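Local coordinates for conjugal transfer protein TRWB (Escherichia coli, PDB 1E9R) that probably acts as a ring-shaped, NTP-driven DNA pump that couples the relaxosome to the secretion channel during bacterial conjugation, at residues 234-239 / 272-277; 52-57 / 303-308; 85-90 / 261-266; 319-324 / 332-337. All coordinates share one frame; numbering follows the deposited sequence.

Contact 1. Residues 234-239 / 272-277; sequences WLEDPN and SLPEEP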
loop_
_atom_site.group_PDB
_atom_site.type_symbol
_atom_site.label_atom_id
_atom_site.label_comp_id
_atom_site.label_asym_id
_atom_site.label_seq_id
_atom_site.Cartn_x
_atom_site.Cartn_y
_atom_site.Cartn_z
ATOM N N TRP B 234 12.806 22.945 -37.893
ATOM C CA TRP B 234 14.191 22.526 -37.823
ATOM C C TRP B 234 14.314 21.027 -38.141
ATOM O O TRP B 234 15.199 20.603 -38.889
ATOM C CB TRP B 234 14.744 22.797 -36.428
ATOM C CG TRP B 234 16.135 22.295 -36.237
ATOM C CD1 TRP B 234 17.283 22.863 -36.709
ATOM C CD2 TRP B 234 16.531 21.097 -35.554
ATOM N NE1 TRP B 234 18.370 22.095 -36.365
ATOM C CE2 TRP B 234 17.939 21.005 -35.655
ATOM C CE3 TRP B 234 15.835 20.090 -34.868
ATOM C CZ2 TRP B 234 18.667 19.944 -35.092
ATOM C CZ3 TRP B 234 16.559 19.032 -34.308
ATOM C CH2 TRP B 234 17.961 18.971 -34.426
ATOM N N LEU B 235 13.430 20.220 -37.568
ATOM C CA LEU B 235 13.475 18.782 -37.804
ATOM C C LEU B 235 13.304 18.463 -39.273
ATOM O O LEU B 235 13.949 17.562 -39.807
ATOM C CB LEU B 235 12.387 18.071 -36.998
ATOM C CG LEU B 235 12.635 17.972 -35.492
ATOM C CD1 LEU B 235 11.411 17.395 -34.802
ATOM C CD2 LEU B 235 13.850 17.109 -35.237
ATOM N N GLU B 236 12.436 19.219 -39.927
ATOM C CA GLU B 236 12.152 19.011 -41.335
ATOM C C GLU B 236 13.257 19.509 -42.247
ATOM O O GLU B 236 13.385 19.044 -43.373
ATOM C CB GLU B 236 10.842 19.702 -41.699
ATOM C CG GLU B 236 9.669 19.236 -40.863
ATOM C CD GLU B 236 8.388 19.964 -41.201
ATOM O OE1 GLU B 236 8.369 21.214 -41.072
ATOM O OE2 GLU B 236 7.406 19.286 -41.588
ATOM N N ASP B 237 14.055 20.454 -41.767
ATOM C CA ASP B 237 15.129 21.007 -42.579
ATOM C C ASP B 237 16.280 20.028 -42.714
ATOM O O ASP B 237 17.034 19.811 -41.768
ATOM C CB ASP B 237 15.634 22.311 -41.967
ATOM C CG ASP B 237 16.713 22.973 -42.808
ATOM O OD1 ASP B 237 16.987 22.487 -43.933
ATOM O OD2 ASP B 237 17.285 23.982 -42.342
ATOM N N PRO B 238 16.450 19.447 -43.911
ATOM C CA PRO B 238 17.507 18.475 -44.211
ATOM C C PRO B 238 18.890 19.026 -43.905
ATOM O O PRO B 238 19.756 18.313 -43.396
ATOM C CB PRO B 238 17.327 18.213 -45.702
ATOM C CG PRO B 238 15.883 18.565 -45.954
ATOM C CD PRO B 238 15.719 19.808 -45.135
ATOM N N ASN B 239 19.083 20.304 -44.222
ATOM C CA ASN B 239 20.358 20.967 -43.986
ATOM C C ASN B 239 20.478 21.518 -42.574
ATOM O O ASN B 239 21.468 22.170 -42.239
ATOM C CB ASN B 239 20.562 22.091 -44.998
ATOM C CG ASN B 239 20.497 21.591 -46.422
ATOM O OD1 ASN B 239 21.207 20.646 -46.795
ATOM N ND2 ASN B 239 19.639 22.215 -47.232
ATOM N N SER B 272 5.082 13.707 -36.609
ATOM C CA SER B 272 4.409 14.478 -37.647
ATOM C C SER B 272 5.281 14.646 -38.882
ATOM O O SER B 272 4.819 15.154 -39.903
ATOM C CB SER B 272 4.012 15.862 -37.116
ATOM O OG SER B 272 2.864 15.800 -36.294
ATOM N N LEU B 273 6.540 14.227 -38.787
ATOM C CA LEU B 273 7.467 14.347 -39.910
ATOM C C LEU B 273 7.043 13.498 -41.094
ATOM O O LEU B 273 6.565 12.374 -40.925
ATOM C CB LEU B 273 8.879 13.930 -39.498
ATOM C CG LEU B 273 9.610 14.868 -38.548
ATOM C CD1 LEU B 273 10.964 14.299 -38.227
ATOM C CD2 LEU B 273 9.749 16.231 -39.181
ATOM N N PRO B 274 7.215 14.027 -42.315
ATOM C CA PRO B 274 6.841 13.275 -43.513
ATOM C C PRO B 274 7.716 12.029 -43.639
ATOM O O PRO B 274 8.877 12.018 -43.208
ATOM C CB PRO B 274 7.073 14.280 -44.639
ATOM C CG PRO B 274 8.208 15.107 -44.114
ATOM C CD PRO B 274 7.797 15.332 -42.675
ATOM N N GLU B 275 7.150 10.980 -44.220
ATOM C CA GLU B 275 7.866 9.729 -44.389
ATOM C C GLU B 275 9.171 9.847 -45.183
ATOM O O GLU B 275 9.165 10.151 -46.377
ATOM C CB GLU B 275 6.939 8.697 -45.035
ATOM C CG GLU B 275 6.494 7.611 -44.073
ATOM C CD GLU B 275 7.617 6.635 -43.760
ATOM O OE1 GLU B 275 8.758 7.093 -43.511
ATOM O OE2 GLU B 275 7.358 5.410 -43.762
ATOM N N GLU B 276 10.290 9.621 -44.494
ATOM C CA GLU B 276 11.619 9.668 -45.101
ATOM C C GLU B 276 12.406 8.455 -44.637
ATOM O O GLU B 276 13.055 8.486 -43.591
ATOM C CB GLU B 276 12.390 10.933 -44.703
ATOM C CG GLU B 276 11.927 12.215 -45.380
ATOM C CD GLU B 276 11.711 12.044 -46.871
ATOM O OE1 GLU B 276 12.563 11.400 -47.527
ATOM O OE2 GLU B 276 10.691 12.558 -47.385
ATOM N N PRO B 277 12.358 7.367 -45.417
ATOM C CA PRO B 277 13.058 6.119 -45.104
ATOM C C PRO B 277 14.548 6.253 -44.736
ATOM O O PRO B 277 15.080 5.422 -43.990
ATOM C CB PRO B 277 12.841 5.283 -46.370
ATOM C CG PRO B 277 11.492 5.729 -46.837
ATOM C CD PRO B 277 11.599 7.233 -46.677
#

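Contact 2. Residues 52-57 / 303-308; sequences EPRHLL and KGRKAG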
loop_
_atom_site.group_PDB
_atom_site.type_symbol
_atom_site.label_atom_id
_atom_site.label_comp_id
_atom_site.label_asym_id
_atom_site.label_seq_id
_atom_site.Cartn_x
_atom_site.Cartn_y
_atom_site.Cartn_z
ATOM N N GLU B 52 19.736 0.324 -33.406
ATOM C CA GLU B 52 19.700 1.773 -33.268
ATOM C C GLU B 52 18.330 2.392 -32.992
ATOM O O GLU B 52 18.168 3.137 -32.029
ATOM C CB GLU B 52 20.307 2.422 -34.506
ATOM C CG GLU B 52 21.797 2.303 -34.569
ATOM C CD GLU B 52 22.337 2.868 -35.846
ATOM O OE1 GLU B 52 21.659 3.728 -36.443
ATOM O OE2 GLU B 52 23.437 2.453 -36.249
ATOM N N PRO B 53 17.329 2.105 -33.840
ATOM C CA PRO B 53 16.001 2.676 -33.621
ATOM C C PRO B 53 15.160 1.971 -32.553
ATOM O O PRO B 53 13.982 2.294 -32.378
ATOM C CB PRO B 53 15.379 2.622 -35.010
ATOM C CG PRO B 53 15.954 1.374 -35.563
ATOM C CD PRO B 53 17.398 1.433 -35.149
ATOM N N ARG B 54 15.763 1.014 -31.844
ATOM C CA ARG B 54 15.072 0.305 -30.767
ATOM C C ARG B 54 15.575 0.831 -29.413
ATOM O O ARG B 54 15.233 0.320 -28.350
ATOM C CB ARG B 54 15.246 -1.217 -30.900
ATOM C CG ARG B 54 14.348 -1.819 -31.993
ATOM C CD ARG B 54 14.350 -3.367 -32.023
ATOM N NE ARG B 54 15.655 -3.957 -32.362
ATOM C CZ ARG B 54 15.895 -5.268 -32.455
ATOM N NH1 ARG B 54 14.921 -6.144 -32.235
ATOM N NH2 ARG B 54 17.112 -5.711 -32.771
ATOM N N HIS B 55 16.408 1.865 -29.487
ATOM C CA HIS B 55 16.921 2.583 -28.326
ATOM C C HIS B 55 17.865 1.894 -27.357
ATOM O O HIS B 55 17.930 0.667 -27.283
ATOM C CB HIS B 55 15.726 3.183 -27.583
ATOM C CG HIS B 55 14.670 3.702 -28.507
ATOM N ND1 HIS B 55 14.932 4.651 -29.471
ATOM C CD2 HIS B 55 13.384 3.319 -28.697
ATOM C CE1 HIS B 55 13.857 4.824 -30.220
ATOM N NE2 HIS B 55 12.904 4.027 -29.772
ATOM N N LEU B 56 18.586 2.727 -26.608
ATOM C CA LEU B 56 19.582 2.283 -25.650
ATOM C C LEU B 56 19.463 2.973 -24.301
ATOM O O LEU B 56 19.439 4.209 -24.215
ATOM C CB LEU B 56 20.979 2.561 -26.206
ATOM C CG LEU B 56 22.156 2.118 -25.334
ATOM C CD1 LEU B 56 22.257 0.601 -25.370
ATOM C CD2 LEU B 56 23.452 2.732 -25.841
ATOM N N LEU B 57 19.420 2.166 -23.246
ATOM C CA LEU B 57 19.332 2.678 -21.886
ATOM C C LEU B 57 20.680 2.456 -21.204
ATOM O O LEU B 57 21.137 1.332 -21.094
ATOM C CB LEU B 57 18.216 1.952 -21.131
ATOM C CG LEU B 57 17.910 2.460 -19.721
ATOM C CD1 LEU B 57 17.555 3.938 -19.765
ATOM C CD2 LEU B 57 16.757 1.676 -19.143
ATOM N N LYS B 303 6.717 4.524 -31.350
ATOM C CA LYS B 303 6.204 4.777 -32.681
ATOM C C LYS B 303 7.092 5.638 -33.555
ATOM O O LYS B 303 6.643 6.127 -34.598
ATOM C CB LYS B 303 4.838 5.444 -32.552
ATOM C CG LYS B 303 3.974 4.838 -31.471
ATOM C CD LYS B 303 2.682 5.598 -31.295
ATOM C CE LYS B 303 1.795 4.917 -30.261
ATOM N NZ LYS B 303 0.475 5.617 -30.119
ATOM N N GLY B 304 8.349 5.815 -33.154
ATOM C CA GLY B 304 9.234 6.668 -33.929
ATOM C C GLY B 304 10.220 6.032 -34.886
ATOM O O GLY B 304 11.107 6.725 -35.390
ATOM N N ARG B 305 10.080 4.733 -35.150
ATOM C CA ARG B 305 11.006 4.040 -36.056
ATOM C C ARG B 305 10.878 4.525 -37.499
ATOM O O ARG B 305 11.875 4.598 -38.225
ATOM C CB ARG B 305 10.782 2.524 -36.007
ATOM C CG ARG B 305 11.362 1.784 -37.211
ATOM C CD ARG B 305 10.987 0.316 -37.205
ATOM N NE ARG B 305 11.934 -0.465 -36.418
ATOM C CZ ARG B 305 13.212 -0.643 -36.754
ATOM N NH1 ARG B 305 13.682 -0.099 -37.874
ATOM N NH2 ARG B 305 14.019 -1.369 -35.979
ATOM N N LYS B 306 9.654 4.846 -37.910
ATOM C CA LYS B 306 9.412 5.326 -39.261
ATOM C C LYS B 306 10.075 6.686 -39.451
ATOM O O LYS B 306 10.452 7.058 -40.561
ATOM C CB LYS B 306 7.909 5.437 -39.516
ATOM C CG LYS B 306 7.364 4.490 -40.587
ATOM C CD LYS B 306 7.697 3.022 -40.303
ATOM C CE LYS B 306 6.847 2.082 -41.159
ATOM N NZ LYS B 306 6.917 2.390 -42.620
ATOM N N ALA B 307 10.218 7.432 -38.361
ATOM C CA ALA B 307 10.844 8.745 -38.427
ATOM C C ALA B 307 12.350 8.617 -38.284
ATOM O O ALA B 307 13.075 9.570 -38.535
ATOM C CB ALA B 307 10.299 9.652 -37.339
ATOM N N GLY B 308 12.821 7.440 -37.880
ATOM C CA GLY B 308 14.250 7.225 -37.734
ATOM C C GLY B 308 14.782 7.746 -36.422
ATOM O O GLY B 308 15.937 8.154 -36.333
HETATM O O HOH W 1 10.818 4.850 -31.882
#

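Contact 3. Residues 85-90 / 261-266; sequences VIVDPN and AWVDVV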
loop_
_atom_site.group_PDB
_atom_site.type_symbol
_atom_site.label_atom_id
_atom_site.label_comp_id
_atom_site.label_asym_id
_atom_site.label_seq_id
_atom_site.Cartn_x
_atom_site.Cartn_y
_atom_site.Cartn_z
ATOM N N VAL B 85 19.807 15.539 -31.452
ATOM C CA VAL B 85 19.417 16.543 -30.469
ATOM C C VAL B 85 20.075 16.042 -29.193
ATOM O O VAL B 85 19.951 14.869 -28.852
ATOM C CB VAL B 85 17.897 16.593 -30.262
ATOM C CG1 VAL B 85 17.566 17.562 -29.154
ATOM C CG2 VAL B 85 17.214 17.009 -31.542
ATOM N N ILE B 86 20.783 16.920 -28.494
ATOM C CA ILE B 86 21.478 16.519 -27.279
ATOM C C ILE B 86 21.102 17.356 -26.059
ATOM O O ILE B 86 21.193 18.590 -26.085
ATOM C CB ILE B 86 23.008 16.622 -27.474
ATOM C CG1 ILE B 86 23.435 15.776 -28.672
ATOM C CG2 ILE B 86 23.731 16.175 -26.222
ATOM C CD1 ILE B 86 24.902 15.947 -29.058
ATOM N N VAL B 87 20.658 16.677 -25.003
ATOM C CA VAL B 87 20.327 17.338 -23.746
ATOM C C VAL B 87 21.730 17.419 -23.161
ATOM O O VAL B 87 22.274 16.445 -22.623
ATOM C CB VAL B 87 19.381 16.468 -22.897
ATOM C CG1 VAL B 87 19.131 17.118 -21.553
ATOM C CG2 VAL B 87 18.064 16.292 -23.639
ATOM N N ASP B 88 22.313 18.602 -23.306
ATOM C CA ASP B 88 23.693 18.839 -22.932
ATOM C C ASP B 88 23.967 19.720 -21.719
ATOM O O ASP B 88 24.033 20.943 -21.820
ATOM C CB ASP B 88 24.399 19.382 -24.182
ATOM C CG ASP B 88 25.886 19.519 -24.013
ATOM O OD1 ASP B 88 26.512 18.706 -23.292
ATOM O OD2 ASP B 88 26.424 20.446 -24.644
ATOM N N PRO B 89 24.150 19.099 -20.553
ATOM C CA PRO B 89 24.428 19.817 -19.308
ATOM C C PRO B 89 25.752 20.565 -19.391
ATOM O O PRO B 89 26.770 19.985 -19.745
ATOM C CB PRO B 89 24.491 18.701 -18.282
ATOM C CG PRO B 89 23.616 17.640 -18.881
ATOM C CD PRO B 89 23.994 17.658 -20.309
ATOM N N ASN B 90 25.734 21.849 -19.058
ATOM C CA ASN B 90 26.940 22.666 -19.084
ATOM C C ASN B 90 27.569 22.809 -20.461
ATOM O O ASN B 90 28.747 23.156 -20.570
ATOM C CB ASN B 90 27.980 22.092 -18.128
ATOM C CG ASN B 90 27.496 22.057 -16.713
ATOM O OD1 ASN B 90 27.064 23.075 -16.174
ATOM N ND2 ASN B 90 27.561 20.888 -16.091
ATOM N N ALA B 261 10.087 20.697 -21.603
ATOM C CA ALA B 261 9.206 21.108 -22.680
ATOM C C ALA B 261 9.865 20.862 -24.033
ATOM O O ALA B 261 9.246 20.322 -24.952
ATOM C CB ALA B 261 8.860 22.584 -22.539
ATOM N N TRP B 262 11.124 21.264 -24.163
ATOM C CA TRP B 262 11.813 21.089 -25.428
ATOM C C TRP B 262 11.927 19.626 -25.805
ATOM O O TRP B 262 11.575 19.233 -26.925
ATOM C CB TRP B 262 13.203 21.742 -25.392
ATOM C CG TRP B 262 13.154 23.254 -25.461
ATOM C CD1 TRP B 262 12.230 24.017 -26.123
ATOM C CD2 TRP B 262 14.068 24.172 -24.850
ATOM N NE1 TRP B 262 12.512 25.349 -25.957
ATOM C CE2 TRP B 262 13.633 25.474 -25.179
ATOM C CE3 TRP B 262 15.210 24.022 -24.054
ATOM C CZ2 TRP B 262 14.303 26.626 -24.737
ATOM C CZ3 TRP B 262 15.880 25.170 -23.612
ATOM C CH2 TRP B 262 15.420 26.454 -23.956
ATOM N N VAL B 263 12.413 18.813 -24.873
ATOM C CA VAL B 263 12.544 17.389 -25.141
ATOM C C VAL B 263 11.213 16.798 -25.625
ATOM O O VAL B 263 11.177 16.020 -26.579
ATOM C CB VAL B 263 13.009 16.631 -23.891
ATOM C CG1 VAL B 263 12.970 15.134 -24.146
ATOM C CG2 VAL B 263 14.410 17.075 -23.513
ATOM N N ASP B 264 10.119 17.182 -24.974
ATOM C CA ASP B 264 8.806 16.676 -25.347
ATOM C C ASP B 264 8.377 17.209 -26.707
ATOM O O ASP B 264 7.724 16.503 -27.474
ATOM C CB ASP B 264 7.762 17.045 -24.289
ATOM C CG ASP B 264 6.503 16.227 -24.422
ATOM O OD1 ASP B 264 6.540 15.055 -23.994
ATOM O OD2 ASP B 264 5.497 16.731 -24.963
ATOM N N VAL B 265 8.733 18.456 -27.009
ATOM C CA VAL B 265 8.383 19.020 -28.303
ATOM C C VAL B 265 9.017 18.145 -29.370
ATOM O O VAL B 265 8.383 17.832 -30.373
ATOM C CB VAL B 265 8.907 20.455 -28.475
ATOM C CG1 VAL B 265 8.713 20.907 -29.924
ATOM C CG2 VAL B 265 8.174 21.389 -27.530
ATOM N N VAL B 266 10.269 17.748 -29.152
ATOM C CA VAL B 266 10.957 16.896 -30.116
ATOM C C VAL B 266 10.240 15.558 -30.257
ATOM O O VAL B 266 9.995 15.099 -31.367
ATOM C CB VAL B 266 12.429 16.627 -29.711
ATOM C CG1 VAL B 266 13.038 15.562 -30.624
ATOM C CG2 VAL B 266 13.234 17.905 -29.814
#

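Contact 4. Residues 319-324 / 332-337; sequences SQLDDV and TLRASF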
loop_
_atom_site.group_PDB
_atom_site.type_symbol
_atom_site.label_atom_id
_atom_site.label_comp_id
_atom_site.label_asym_id
_atom_site.label_seq_id
_atom_site.Cartn_x
_atom_site.Cartn_y
_atom_site.Cartn_z
ATOM N N SER B 319 15.216 4.052 -9.132
ATOM C CA SER B 319 14.336 4.447 -8.050
ATOM C C SER B 319 13.810 5.863 -8.285
ATOM O O SER B 319 12.639 6.162 -8.033
ATOM C CB SER B 319 15.119 4.381 -6.741
ATOM O OG SER B 319 14.377 4.947 -5.686
ATOM N N GLN B 320 14.690 6.727 -8.781
ATOM C CA GLN B 320 14.339 8.112 -9.049
ATOM C C GLN B 320 13.337 8.182 -10.176
ATOM O O GLN B 320 12.456 9.037 -10.165
ATOM C CB GLN B 320 15.571 8.914 -9.430
ATOM C CG GLN B 320 15.348 10.403 -9.393
ATOM C CD GLN B 320 16.555 11.184 -9.901
ATOM O OE1 GLN B 320 17.683 10.654 -9.987
ATOM N NE2 GLN B 320 16.331 12.458 -10.234
ATOM N N LEU B 321 13.476 7.285 -11.150
ATOM C CA LEU B 321 12.562 7.240 -12.289
ATOM C C LEU B 321 11.164 6.815 -11.825
ATOM O O LEU B 321 10.145 7.280 -12.356
ATOM C CB LEU B 321 13.072 6.251 -13.331
ATOM C CG LEU B 321 12.303 6.280 -14.649
ATOM C CD1 LEU B 321 12.513 7.640 -15.324
ATOM C CD2 LEU B 321 12.770 5.123 -15.544
ATOM N N ASP B 322 11.123 5.918 -10.840
ATOM C CA ASP B 322 9.851 5.447 -10.307
ATOM C C ASP B 322 9.185 6.622 -9.649
ATOM O O ASP B 322 7.973 6.782 -9.722
ATOM C CB ASP B 322 10.042 4.344 -9.259
ATOM C CG ASP B 322 10.440 3.008 -9.871
ATOM O OD1 ASP B 322 10.152 2.789 -11.066
ATOM O OD2 ASP B 322 11.027 2.168 -9.150
ATOM N N ASP B 323 9.991 7.458 -9.009
ATOM C CA ASP B 323 9.466 8.625 -8.328
ATOM C C ASP B 323 8.866 9.651 -9.290
ATOM O O ASP B 323 7.864 10.287 -8.983
ATOM C CB ASP B 323 10.568 9.265 -7.491
ATOM C CG ASP B 323 10.030 9.931 -6.256
ATOM O OD1 ASP B 323 9.313 9.251 -5.493
ATOM O OD2 ASP B 323 10.321 11.122 -6.044
ATOM N N VAL B 324 9.474 9.805 -10.459
ATOM C CA VAL B 324 8.986 10.760 -11.455
ATOM C C VAL B 324 7.768 10.258 -12.250
ATOM O O VAL B 324 6.771 10.967 -12.386
ATOM C CB VAL B 324 10.126 11.135 -12.463
ATOM C CG1 VAL B 324 9.615 12.101 -13.531
ATOM C CG2 VAL B 324 11.286 11.747 -11.711
ATOM N N THR B 332 7.327 0.493 -17.805
ATOM C CA THR B 332 6.954 0.505 -19.205
ATOM C C THR B 332 7.938 1.345 -20.000
ATOM O O THR B 332 8.278 1.006 -21.140
ATOM C CB THR B 332 5.567 1.097 -19.389
ATOM O OG1 THR B 332 4.631 0.334 -18.621
ATOM C CG2 THR B 332 5.180 1.091 -20.872
ATOM N N LEU B 333 8.386 2.446 -19.400
ATOM C CA LEU B 333 9.327 3.347 -20.059
ATOM C C LEU B 333 10.667 2.662 -20.255
ATOM O O LEU B 333 11.221 2.672 -21.350
ATOM C CB LEU B 333 9.514 4.626 -19.238
ATOM C CG LEU B 333 10.345 5.724 -19.898
ATOM C CD1 LEU B 333 9.694 6.183 -21.193
ATOM C CD2 LEU B 333 10.470 6.878 -18.939
ATOM N N ARG B 334 11.181 2.066 -19.185
ATOM C CA ARG B 334 12.449 1.363 -19.265
ATOM C C ARG B 334 12.325 0.202 -20.254
ATOM O O ARG B 334 13.265 -0.096 -20.993
ATOM C CB ARG B 334 12.864 0.821 -17.894
ATOM C CG ARG B 334 13.092 1.880 -16.823
ATOM C CD ARG B 334 13.867 1.305 -15.630
ATOM N NE ARG B 334 13.381 -0.023 -15.252
ATOM C CZ ARG B 334 12.312 -0.249 -14.496
ATOM N NH1 ARG B 334 11.631 0.768 -13.995
ATOM N NH2 ARG B 334 11.940 -1.496 -14.223
ATOM N N ALA B 335 11.162 -0.440 -20.276
ATOM C CA ALA B 335 10.940 -1.562 -21.172
ATOM C C ALA B 335 10.849 -1.111 -22.626
ATOM O O ALA B 335 10.804 -1.939 -23.539
ATOM C CB ALA B 335 9.666 -2.302 -20.767
ATOM N N SER B 336 10.816 0.201 -22.843
ATOM C CA SER B 336 10.717 0.731 -24.195
ATOM C C SER B 336 12.081 0.849 -24.872
ATOM O O SER B 336 12.165 1.097 -26.072
ATOM C CB SER B 336 9.995 2.073 -24.176
ATOM O OG SER B 336 8.658 1.876 -23.751
ATOM N N PHE B 337 13.141 0.677 -24.091
ATOM C CA PHE B 337 14.491 0.682 -24.629
ATOM C C PHE B 337 14.840 -0.811 -24.741
ATOM O O PHE B 337 14.744 -1.550 -23.756
ATOM C CB PHE B 337 15.467 1.348 -23.671
ATOM C CG PHE B 337 15.212 2.808 -23.449
ATOM C CD1 PHE B 337 14.121 3.233 -22.705
ATOM C CD2 PHE B 337 16.097 3.761 -23.947
ATOM C CE1 PHE B 337 13.923 4.578 -22.457
ATOM C CE2 PHE B 337 15.900 5.106 -23.699
ATOM C CZ PHE B 337 14.816 5.513 -22.954
HETATM O O HOH W 2 9.395 0.653 -12.116
HETATM O O HOH W 3 12.438 2.842 -12.916
#

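Contact 1. Residues 234-239 / 272-277
The CD2 methyl of L273 presses against the last turn of helix 231-236, lying 3.4 Å from CG of E236 and 3.9 Å from CB of L235. The site is at the edge of the RecA-like P-loop NTPase domain, where the loop between helix 252-269 and strand 281-285 passes the end of that short helix. E236 takes part through its aliphatic stem: CG stands anti to the carbonyl carbon (chi1 -57°) and the chain runs on extended, so the methylene meets L273 while the carboxylate is carried beyond it. There OE2 comes within 4.1 Å of CD of P274, a loose approach at about a right angle, and OE1 is held by a salt bridge to R122. L235 is the buried member of the group.

One shell out, R83 donates to the carbonyl oxygens of W234 and L235 at the end of the helix and lies against the W234 indole as a cation-pi partner. On the loop side, OG of S272 is hydrogen-bonded to D250 of a second subunit, so the loop also borders a subunit interface. Past the helix the chain folds into an Asx turn, in which N of N239 makes a weak bond of 3.0 Å to OD1 of D237, bent to 135°.

Contact 2. Residues 52-57 / 303-308
R305 extends its CG away from its own backbone N (chi1 161°) and then folds at chi3 (-86°), which lays the guanidinium over the pyrrolidine of P53. CG of P53 sits over one face of the flat cation, 3.4 Å from NH2 and 3.6 Å from CZ of R305. R54 has CG beside its own backbone N and runs next to R305 in the same direction; its CG lies 4.0 Å from NH2 of R305, and the two guanidinium planes are turned 58° apart.

A second link is made by water. The imidazole of H55 has P53 O 3.2 Å above its plane, toward the rim, while a water lies at the ring edge in plane, 3.1 Å from NE2 of H55. The same water accepts a weak bond from N of G304, joining the two segments through H55 and G304. ND1 of H55 is bonded to N of V311, tying the ring to strand 309-315. All this joins the 3-10 turn ahead of strand 56-59 to the loop that follows helix 297-303.

NE of R54 and NH2 of R305 are 4.7 Å apart with like charge, but R54 has acid partners in D50 and in D402 of a second subunit, which probably offset the repulsion. No direct hydrogen bond or salt bridge crosses, so alkyl-on-cation contact and one water join the segments, and the 52-57 segment does not neutralise R305.

Contact 3. Residues 85-90 / 261-266
V87 and V263 make the close half of this contact: their CG2 methyls meet at 3.7 Å, with the two side chains crossing at about a right angle. In both valines CG2 is anti to the carbonyl carbon, and it is this branch that each extends into the gap between strand and helix. The other half is looser. V85 points toward V266, yet CG1 of V85 stays 4.4 Å from CG2 of V266, and the backbones are also slightly farther apart there, with CA atoms of V85 and V266 8.5 Å apart against 7.9 Å for V87 and V263. Neither half faces solvent; all four valines are buried. The pairing matches the two repeats, every second residue of the strand against every third of the helix, and no hydrogen bond crosses the layer.

Other residues fill in around the pairs: W234 packs on V85, L294 on V263 and I231 on V266. Strand 83-89 runs parallel between strands 243-247 and 281-285, bonding through V85 and V87 to F284 and through I86 to L243 and I245. Helix 252-269 is the connection between those two flanking strands, a beta-alpha-beta crossover that passes over strand 83-89 at these valines.

Contact 4. Residues 319-324 / 332-337
The apolar part centres on L321, whose CD2 lies 3.5 Å from CG of R334 as the two side chains slide past each other in opposite directions. Its other methyl, CD1, meets CD2 of L333 at 4.2 Å. L315 of strand 309-315 packs against both L321 and R334 and floors the group.

The charged part is more distant. R334 bends at chi3 (-43°) to carry its guanidinium to D322, but NH1 of R334 stays 3.9 Å from OD1 of D322, a long salt bridge with carboxylate and guanidinium planes 73° apart. Two waters span the gap, each donating to OD1 and accepting from NH1, one of them in the guanidinium plane and the other weakly bound to NH1. OD2 of D322 has a separate partner, K328 of a third subunit.

In the C-terminal part of helix 327-334, OG of S336 donates to O of T332 at 2.8 Å, and a type I turn runs from R334 to F337. O of R334 and O of F337 accept from T348 of a second subunit. Two short successive helices following a core strand, braced together and touching a subunit on each flank, fit the hexameric ring assembly that resembles ring helicases and F1-ATPase.

How the contacts relate
Contacts 1, 2 and 3 gather around one large mixed sheet, with centres about 15 to 18 Å apart. Contact 4 has its centre about 17 to 18 Å from those of contacts 2 and 3 and about 29 Å from that of contact 1. Along the chain, 52-57 and 303-308 enclose contacts 1 and 3, whose segments alternate, and contact 4 follows. Direct touches chain them: V85 on W234 joins contacts 3 and 1, the E275-K306 salt bridge joins 1 and 2, and F337 against H55 and L56 joins 2 and 4. Strand 56-59 of contact 2 leads into the probable Walker A loop, while contacts 1, 2 and 4 also meet neighbouring subunits of the hexamer.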